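Local coordinates for HTLV-2 integrase catalytic core domain (Human T-cell leukemia virus 2, PDB 6QBT), which forms the central domain of the viral integrase, which probably inserts the reverse-transcribed viral DNA into host DNA through its metal-binding active site, at residues His8-Asp13 with Trp29-Ser34; Lys20-Cys25 with Cys41-Thr46; Pro64-Thr69 with His88-Thr93. All blocks are in the same frame, centred on the assembly; numbering follows the deposited sequence.

Interaction 1 (His8-Asp13 with Trp29-Ser34); sequences HIWQGD and WVDTFS. With MG (magnesium ion), chain B.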
# COMPACT_ATOMS: atom_id res chain seq x y z
N HIS A 8 4.79 15.76 -13.78
CA HIS A 8 4.53 17.02 -14.48
C HIS A 8 3.23 16.85 -15.30
O HIS A 8 2.27 17.61 -15.10
CB HIS A 8 5.75 17.46 -15.28
CG HIS A 8 5.57 18.73 -16.04
ND1 HIS A 8 6.50 19.20 -16.94
CD2 HIS A 8 4.55 19.63 -16.08
CE1 HIS A 8 6.08 20.32 -17.49
NE2 HIS A 8 4.89 20.60 -16.99
N ILE A 9 3.18 15.86 -16.19
CA ILE A 9 2.03 15.68 -17.09
C ILE A 9 1.67 14.20 -17.19
O ILE A 9 2.53 13.38 -17.54
CB ILE A 9 2.33 16.17 -18.53
CG1 ILE A 9 2.75 17.64 -18.55
CG2 ILE A 9 1.11 15.91 -19.44
CD1 ILE A 9 3.14 18.17 -19.93
N TRP A 10 0.42 13.87 -16.88
CA TRP A 10 -0.14 12.55 -17.09
C TRP A 10 -1.14 12.50 -18.25
O TRP A 10 -1.76 13.52 -18.59
CB TRP A 10 -0.90 12.12 -15.86
CG TRP A 10 -0.10 11.78 -14.68
CD1 TRP A 10 1.24 11.93 -14.51
CD2 TRP A 10 -0.61 11.28 -13.48
NE1 TRP A 10 1.59 11.53 -13.27
CE2 TRP A 10 0.47 11.12 -12.61
CE3 TRP A 10 -1.89 10.93 -13.05
CZ2 TRP A 10 0.32 10.61 -11.31
CZ3 TRP A 10 -2.04 10.41 -11.76
CH2 TRP A 10 -0.93 10.27 -10.90
N GLN A 11 -1.30 11.30 -18.83
CA GLN A 11 -2.36 11.00 -19.81
C GLN A 11 -3.30 10.00 -19.18
O GLN A 11 -2.84 9.07 -18.52
CB GLN A 11 -1.79 10.35 -21.05
CG GLN A 11 -0.69 11.11 -21.74
CD GLN A 11 -1.17 11.72 -23.00
OE1 GLN A 11 -2.23 12.37 -23.04
NE2 GLN A 11 -0.42 11.49 -24.07
N GLY A 12 -4.60 10.17 -19.41
CA GLY A 12 -5.62 9.27 -18.84
C GLY A 12 -6.70 8.97 -19.86
O GLY A 12 -7.06 9.84 -20.64
N ASP A 13 -7.15 7.72 -19.88
CA ASP A 13 -8.32 7.30 -20.63
C ASP A 13 -8.91 6.06 -19.94
O ASP A 13 -8.27 5.43 -19.09
CB ASP A 13 -7.95 7.00 -22.09
CG ASP A 13 -9.17 6.90 -23.04
OD1 ASP A 13 -10.32 7.30 -22.72
OD2 ASP A 13 -8.99 6.40 -24.15
N TRP A 29 -4.00 5.60 -16.00
CA TRP A 29 -3.26 6.87 -15.98
C TRP A 29 -1.81 6.54 -16.21
O TRP A 29 -1.31 5.57 -15.63
CB TRP A 29 -3.39 7.59 -14.62
CG TRP A 29 -4.73 8.10 -14.40
CD1 TRP A 29 -5.75 7.49 -13.69
CD2 TRP A 29 -5.25 9.31 -14.89
NE1 TRP A 29 -6.87 8.28 -13.71
CE2 TRP A 29 -6.59 9.40 -14.44
CE3 TRP A 29 -4.72 10.33 -15.68
CZ2 TRP A 29 -7.41 10.49 -14.77
CZ3 TRP A 29 -5.53 11.41 -15.99
CH2 TRP A 29 -6.85 11.49 -15.53
N VAL A 30 -1.14 7.35 -17.02
CA VAL A 30 0.27 7.09 -17.29
C VAL A 30 1.06 8.39 -17.33
O VAL A 30 0.63 9.38 -17.93
CB VAL A 30 0.45 6.18 -18.54
CG1 VAL A 30 -0.37 6.68 -19.68
CG2 VAL A 30 1.91 6.03 -18.92
N ASP A 31 2.20 8.39 -16.63
CA ASP A 31 3.05 9.54 -16.59
C ASP A 31 3.80 9.64 -17.91
O ASP A 31 4.40 8.65 -18.35
CB ASP A 31 4.03 9.41 -15.45
CG ASP A 31 4.80 10.66 -15.22
OD1 ASP A 31 5.78 10.91 -15.96
OD2 ASP A 31 4.41 11.41 -14.32
N THR A 32 3.78 10.81 -18.53
CA THR A 32 4.37 11.01 -19.86
C THR A 32 5.89 11.06 -19.82
O THR A 32 6.50 11.01 -20.87
CB THR A 32 3.89 12.33 -20.52
OG1 THR A 32 4.15 13.43 -19.65
CG2 THR A 32 2.41 12.30 -20.81
N PHE A 33 6.49 11.24 -18.64
CA PHE A 33 7.93 11.28 -18.49
C PHE A 33 8.49 9.89 -18.11
O PHE A 33 9.37 9.40 -18.75
CB PHE A 33 8.35 12.38 -17.46
CG PHE A 33 9.81 12.38 -17.15
CD1 PHE A 33 10.71 13.11 -17.96
CD2 PHE A 33 10.31 11.63 -16.10
CE1 PHE A 33 12.08 13.08 -17.70
CE2 PHE A 33 11.69 11.58 -15.85
CZ PHE A 33 12.57 12.31 -16.65
N SER A 34 8.01 9.30 -17.02
CA SER A 34 8.53 7.99 -16.54
C SER A 34 7.94 6.78 -17.28
O SER A 34 8.54 5.70 -17.29
CB SER A 34 8.22 7.84 -15.05
OG SER A 34 6.81 7.80 -14.83
MG MG B . -12.33 7.40 -23.62
O HOH W 1 5.46 13.94 -16.27

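Interaction 2 (Lys20-Cys25 with Cys41-Thr46); sequences KKYKYC and CKKKET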
# COMPACT_ATOMS: atom_id res chain seq x y z
N LYS A 20 -15.57 -12.85 -18.87
CA LYS A 20 -16.76 -13.60 -18.50
C LYS A 20 -18.05 -12.85 -18.82
O LYS A 20 -18.92 -12.70 -17.97
CB LYS A 20 -16.68 -13.99 -17.02
CG LYS A 20 -15.43 -14.77 -16.73
CD LYS A 20 -15.51 -15.59 -15.47
CE LYS A 20 -14.46 -16.68 -15.55
NZ LYS A 20 -14.50 -17.55 -14.35
N LYS A 21 -18.13 -12.36 -20.06
CA LYS A 21 -19.30 -11.66 -20.57
C LYS A 21 -19.62 -10.34 -19.85
O LYS A 21 -20.73 -9.86 -19.95
CB LYS A 21 -20.54 -12.57 -20.54
CG LYS A 21 -20.36 -13.93 -21.20
CD LYS A 21 -21.32 -14.97 -20.61
CE LYS A 21 -21.79 -16.00 -21.64
NZ LYS A 21 -20.67 -16.51 -22.48
N TYR A 22 -18.68 -9.77 -19.11
CA TYR A 22 -18.83 -8.41 -18.61
C TYR A 22 -17.71 -7.54 -19.14
O TYR A 22 -16.52 -7.94 -19.11
CB TYR A 22 -18.80 -8.34 -17.07
CG TYR A 22 -19.24 -6.96 -16.57
CD1 TYR A 22 -20.62 -6.64 -16.42
CD2 TYR A 22 -18.31 -5.98 -16.27
CE1 TYR A 22 -21.02 -5.39 -15.96
CE2 TYR A 22 -18.71 -4.72 -15.82
CZ TYR A 22 -20.06 -4.45 -15.66
OH TYR A 22 -20.43 -3.20 -15.24
N LYS A 23 -18.08 -6.35 -19.60
CA LYS A 23 -17.12 -5.40 -20.14
C LYS A 23 -16.68 -4.45 -19.03
O LYS A 23 -17.38 -3.52 -18.70
CB LYS A 23 -17.75 -4.64 -21.33
CG LYS A 23 -16.81 -3.68 -22.05
CD LYS A 23 -17.50 -2.93 -23.18
CE LYS A 23 -17.85 -3.89 -24.33
NZ LYS A 23 -18.50 -3.18 -25.47
N TYR A 24 -15.51 -4.68 -18.48
CA TYR A 24 -14.98 -3.84 -17.40
C TYR A 24 -14.38 -2.57 -17.99
O TYR A 24 -13.99 -2.55 -19.18
CB TYR A 24 -13.92 -4.58 -16.59
CG TYR A 24 -14.51 -5.72 -15.82
CD1 TYR A 24 -14.77 -6.95 -16.43
CD2 TYR A 24 -14.84 -5.58 -14.47
CE1 TYR A 24 -15.32 -8.01 -15.72
CE2 TYR A 24 -15.41 -6.63 -13.76
CZ TYR A 24 -15.63 -7.84 -14.39
OH TYR A 24 -16.20 -8.89 -13.69
N CYS A 25 -14.31 -1.54 -17.15
CA CYS A 25 -13.69 -0.26 -17.47
C CYS A 25 -12.37 -0.17 -16.73
O CYS A 25 -12.33 -0.00 -15.51
CB CYS A 25 -14.59 0.89 -17.02
SG CYS A 25 -16.16 0.90 -17.90
N CYS A 41 -9.54 -1.38 -12.19
CA CYS A 41 -10.61 -2.11 -12.81
C CYS A 41 -11.92 -1.71 -12.11
O CYS A 41 -12.05 -1.84 -10.91
CB CYS A 41 -10.35 -3.61 -12.72
SG CYS A 41 -11.58 -4.59 -13.64
N LYS A 42 -12.85 -1.17 -12.88
CA LYS A 42 -14.12 -0.71 -12.38
C LYS A 42 -15.18 -1.33 -13.27
O LYS A 42 -14.89 -1.69 -14.40
CB LYS A 42 -14.22 0.82 -12.48
CG LYS A 42 -13.18 1.62 -11.71
CD LYS A 42 -13.33 1.43 -10.21
CE LYS A 42 -12.43 2.38 -9.44
NZ LYS A 42 -12.55 2.21 -7.96
N LYS A 43 -16.40 -1.42 -12.75
CA LYS A 43 -17.54 -1.89 -13.52
C LYS A 43 -18.13 -0.79 -14.43
O LYS A 43 -18.84 -1.07 -15.42
CB LYS A 43 -18.61 -2.45 -12.57
CG LYS A 43 -18.21 -3.76 -11.90
CD LYS A 43 -19.15 -4.09 -10.74
CE LYS A 43 -18.86 -5.46 -10.12
NZ LYS A 43 -18.99 -6.60 -11.08
N LYS A 44 -17.82 0.46 -14.09
CA LYS A 44 -18.43 1.63 -14.70
C LYS A 44 -17.40 2.71 -14.88
O LYS A 44 -16.31 2.61 -14.35
CB LYS A 44 -19.52 2.18 -13.79
CG LYS A 44 -20.50 1.16 -13.22
CD LYS A 44 -21.61 1.85 -12.46
CE LYS A 44 -22.67 2.33 -13.44
NZ LYS A 44 -23.31 3.61 -13.07
N GLU A 45 -17.77 3.76 -15.61
CA GLU A 45 -16.93 4.93 -15.79
C GLU A 45 -17.67 6.26 -15.53
O GLU A 45 -17.45 7.22 -16.24
CB GLU A 45 -16.28 4.91 -17.18
CG GLU A 45 -17.22 4.87 -18.36
CD GLU A 45 -16.45 4.74 -19.67
OE1 GLU A 45 -15.54 5.56 -19.93
OE2 GLU A 45 -16.74 3.81 -20.44
N THR A 46 -18.50 6.31 -14.48
CA THR A 46 -19.12 7.56 -14.04
C THR A 46 -18.11 8.34 -13.18
O THR A 46 -17.01 7.84 -12.91
CB THR A 46 -20.45 7.32 -13.28
OG1 THR A 46 -20.19 6.86 -11.95
CG2 THR A 46 -21.33 6.30 -14.00

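Interaction 3 (Pro64-Thr69 with His88-Thr93); sequences PLHINT and HIKHST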
# COMPACT_ATOMS: atom_id res chain seq x y z
N PRO A 64 -0.12 14.68 -9.74
CA PRO A 64 0.39 15.35 -10.95
C PRO A 64 0.07 16.84 -10.97
O PRO A 64 -0.93 17.28 -10.36
CB PRO A 64 -0.38 14.66 -12.07
CG PRO A 64 -1.67 14.28 -11.45
CD PRO A 64 -1.39 13.99 -10.01
N LEU A 65 0.90 17.61 -11.68
CA LEU A 65 0.61 19.02 -11.93
C LEU A 65 -0.48 19.20 -13.00
O LEU A 65 -1.32 20.08 -12.89
CB LEU A 65 1.87 19.77 -12.37
CG LEU A 65 3.03 19.79 -11.37
CD1 LEU A 65 4.26 20.40 -12.04
CD2 LEU A 65 2.69 20.54 -10.07
N HIS A 66 -0.46 18.35 -14.02
CA HIS A 66 -1.24 18.54 -15.23
C HIS A 66 -1.69 17.16 -15.70
O HIS A 66 -0.88 16.24 -15.79
CB HIS A 66 -0.34 19.22 -16.29
CG HIS A 66 -1.04 19.59 -17.57
ND1 HIS A 66 -0.41 20.34 -18.54
CD2 HIS A 66 -2.27 19.31 -18.05
CE1 HIS A 66 -1.24 20.52 -19.57
NE2 HIS A 66 -2.37 19.90 -19.29
N ILE A 67 -2.98 17.03 -15.98
CA ILE A 67 -3.54 15.84 -16.64
C ILE A 67 -4.19 16.17 -18.00
O ILE A 67 -4.81 17.22 -18.16
CB ILE A 67 -4.55 15.11 -15.74
CG1 ILE A 67 -5.61 16.07 -15.22
CG2 ILE A 67 -3.81 14.44 -14.60
CD1 ILE A 67 -6.92 15.42 -14.84
N ASN A 68 -4.01 15.27 -18.96
CA ASN A 68 -4.66 15.38 -20.27
C ASN A 68 -5.49 14.14 -20.51
O ASN A 68 -4.98 13.03 -20.39
CB ASN A 68 -3.65 15.57 -21.40
CG ASN A 68 -4.30 15.99 -22.69
OD1 ASN A 68 -4.44 17.19 -22.98
ND2 ASN A 68 -4.78 15.01 -23.45
N THR A 69 -6.75 14.35 -20.86
CA THR A 69 -7.72 13.29 -21.12
C THR A 69 -8.42 13.49 -22.48
O THR A 69 -8.18 14.48 -23.17
CB THR A 69 -8.79 13.27 -19.99
OG1 THR A 69 -9.61 14.46 -20.05
CG2 THR A 69 -8.12 13.17 -18.62
N HIS A 88 -5.96 21.99 -7.46
CA HIS A 88 -4.94 22.64 -8.32
C HIS A 88 -4.24 21.68 -9.28
O HIS A 88 -3.01 21.59 -9.34
CB HIS A 88 -3.94 23.44 -7.47
CG HIS A 88 -4.61 24.41 -6.56
ND1 HIS A 88 -4.72 24.20 -5.20
CD2 HIS A 88 -5.29 25.55 -6.82
CE1 HIS A 88 -5.40 25.20 -4.65
NE2 HIS A 88 -5.75 26.04 -5.62
N ILE A 89 -5.05 20.95 -10.02
CA ILE A 89 -4.57 20.07 -11.06
C ILE A 89 -5.08 20.64 -12.39
O ILE A 89 -6.30 20.74 -12.60
CB ILE A 89 -5.09 18.63 -10.85
CG1 ILE A 89 -4.60 18.06 -9.50
CG2 ILE A 89 -4.61 17.73 -11.97
CD1 ILE A 89 -5.33 16.81 -9.03
N LYS A 90 -4.16 21.05 -13.26
CA LYS A 90 -4.51 21.55 -14.59
C LYS A 90 -5.05 20.39 -15.42
O LYS A 90 -4.49 19.28 -15.40
CB LYS A 90 -3.28 22.18 -15.26
CG LYS A 90 -3.45 22.61 -16.70
CD LYS A 90 -2.29 23.51 -17.12
CE LYS A 90 -2.37 23.89 -18.60
NZ LYS A 90 -3.59 24.66 -18.94
N HIS A 91 -6.16 20.63 -16.12
CA HIS A 91 -6.82 19.61 -16.92
C HIS A 91 -7.04 20.13 -18.31
O HIS A 91 -7.72 21.12 -18.49
CB HIS A 91 -8.16 19.24 -16.30
CG HIS A 91 -8.87 18.15 -17.02
ND1 HIS A 91 -10.24 18.01 -17.02
CD2 HIS A 91 -8.40 17.13 -17.78
CE1 HIS A 91 -10.57 16.96 -17.73
NE2 HIS A 91 -9.48 16.41 -18.22
N SER A 92 -6.45 19.47 -19.30
CA SER A 92 -6.66 19.82 -20.69
C SER A 92 -7.14 18.58 -21.40
O SER A 92 -7.05 17.49 -20.84
CB SER A 92 -5.36 20.33 -21.29
OG SER A 92 -4.31 19.39 -21.08
N THR A 93 -7.65 18.76 -22.61
CA THR A 93 -8.24 17.65 -23.41
C THR A 93 -7.70 17.62 -24.85
O THR A 93 -8.46 17.64 -25.80
CB THR A 93 -9.80 17.67 -23.37
OG1 THR A 93 -10.27 18.96 -23.78
CG2 THR A 93 -10.36 17.38 -21.97
O HOH W 2 -1.38 19.45 -8.98

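Interaction 1 (His8-Asp13 with Trp29-Ser34)
The first hairpin of the RNase H-like integrase core pairs strand 9-19 with strand 22-31, and Gly12 lies against the indole of Trp29, its CA over one face, 3.8 Å from the six-membered ring centroid. Two backbone bonds, Gln11 N to Val30 O (2.9 Å) and Val30 N to Gln11 O (2.8 Å), close the antiparallel Gln11-Val30 pair. On the face that carries Trp29, the Trp10 ring meets it diagonally across this pair, oblique, with planes 48° apart and CE3 to CE3 at 3.9 Å; helix 47-61 covers this face through Phe54 and Ala57. Trp10 NE1 makes a weak, bent bond to Asp31 OD2 (3.0 Å); its stronger partner is Asn7 OD1, and Asn7 N donates to the same OD2. Asp31 OD1 accepts from Phe33 N, an Asx turn, and from Ser34 N, which extends it to an Asx motif, the two from opposite carboxylate faces. At the hairpin's open end Ile9 O accepts Thr32 N and, from above the carbonyl plane, Thr32 OG1 (2.7 Å). Two residues beyond Gln11, in mid-strand, Asp13 OD1 binds magnesium, which Asp70 also binds. Thr32 CG2, beside its backbone N (OG1 at chi1 55°), packs against Gln11 CG at 3.4 Å.

Interaction 2 (Lys20-Cys25 with Cys41-Thr46)
Cys25 and Lys42 form the antiparallel hydrogen-bonded pair at the open end of the hairpin made by strands 22-31 and 37-42, the latter an outermost strand of the RNase H-like sheet within this chain. Two backbone bonds hold it: Cys25 N to Lys42 O at 2.8 Å and Lys42 N to Cys25 O at 2.9 Å. A third bond comes from a side chain. With CG anti to the backbone N (chi1 -168°), Tyr22 reaches along to where the chain leaves the strand, and its hydroxyl donates to Lys43 O at 2.7 Å, meeting the carbonyl from the side, about 30° off its plane.

Aromatic and sulfur contacts make up the next group. Cys41 SG approaches the Tyr24 ring obliquely, 3.5 Å from CD2, while helix 128-142 contributes Leu128 against both residues. The Tyr22 side chain lies over the centre of the Tyr24 ring, its CD2 3.5 Å above the plane. Lys43 crosses the phenol of Tyr22 at about a right angle: CB touches OH at 3.3 Å, and NZ sits above the ring, at long range.

Van der Waals packing completes the contact. Cys25 CB lies against Lys44 O at 3.6 Å, and SG beside the Glu45 side chain, whose OE2 is bonded to His16. Lys42 runs off to Ser52 on helix 47-61. Polar bonding is thus carried mainly by main-chain carbonyls, with one phenol tying down the chain just after the strand; no salt bridge joins the segments, and Lys43 offers the Tyr22 ring at most a weak cation-pi attraction.

Interaction 3 (Pro64-Thr69 with His88-Thr93)
Ser92 OG sits between two side chains of the neighbouring strand, accepting from His66 NE2 at 2.7 Å and donating to Asn68 OD1 at 2.9 Å. The first bond is nearly straight (163°) and lies close to the imidazole plane; the second falls on a lone pair of the amide oxygen. One face of the His66 ring is covered by the Lys90 chain, which runs alongside in the same direction and places CG 3.8 Å from the ring centroid, directly over its centre. Both residues have CG anti to the backbone N, His66 with chi1 -175°, and this keeps ring and aliphatic chain side by side.

On the reverse face, His91 NE2 donates to Thr69 OG1 at 2.7 Å, again in the ring plane, while Ile67 CD1 packs on CD2 of the same imidazole. Farther back, Ile67 CG1 meets Ile89 CG2 at 3.8 Å.

Between these two faces runs the parallel pairing of strands 66-68 and 90-92, joined by a right-handed crossover through helices 73-76 and 78-86, as in the RNase H-like fold of integrases. Its backbone ladder links Lys90 N to Leu65 O, Ile67 N to Lys90 O, Ser92 N to Ile67 O and Thr69 N to Ser92 O. At the entrance to the second strand, a water donates to both Pro64 O (2.6 Å) and His88 O.

Farther out, Phe80 of helix 78-86 meets His91 edge-to-face, and His94 N gives Asn68 OD1 another donor. Phe54 of helix 47-61 backs Ile67 and Ile89, and Leu142 of a second subunit packs on Ile89.

Overall arrangement
All three contacts belong to one five-stranded mixed sheet, in which strands follow the order 37-42, 22-31, 9-19, 66-68, 90-92. Interactions 1 and 2 share strand 22-31 but lie on opposite sides of the chain's centre, their centres about 22 Å apart; their segments alternate along the sequence. Interaction 3 opens after both have closed, its centre about 9 Å from that of interaction 1, which it joins directly through backbone hydrogen bonds of Trp10 with His66 and Asn68. Interaction 2 keeps clear of it, with nearest atoms about 10 Å apart. The parallel neighbours 9-19 and 66-68 bring Asp13, within the first, and Asp70, just after the second, to one magnesium ion.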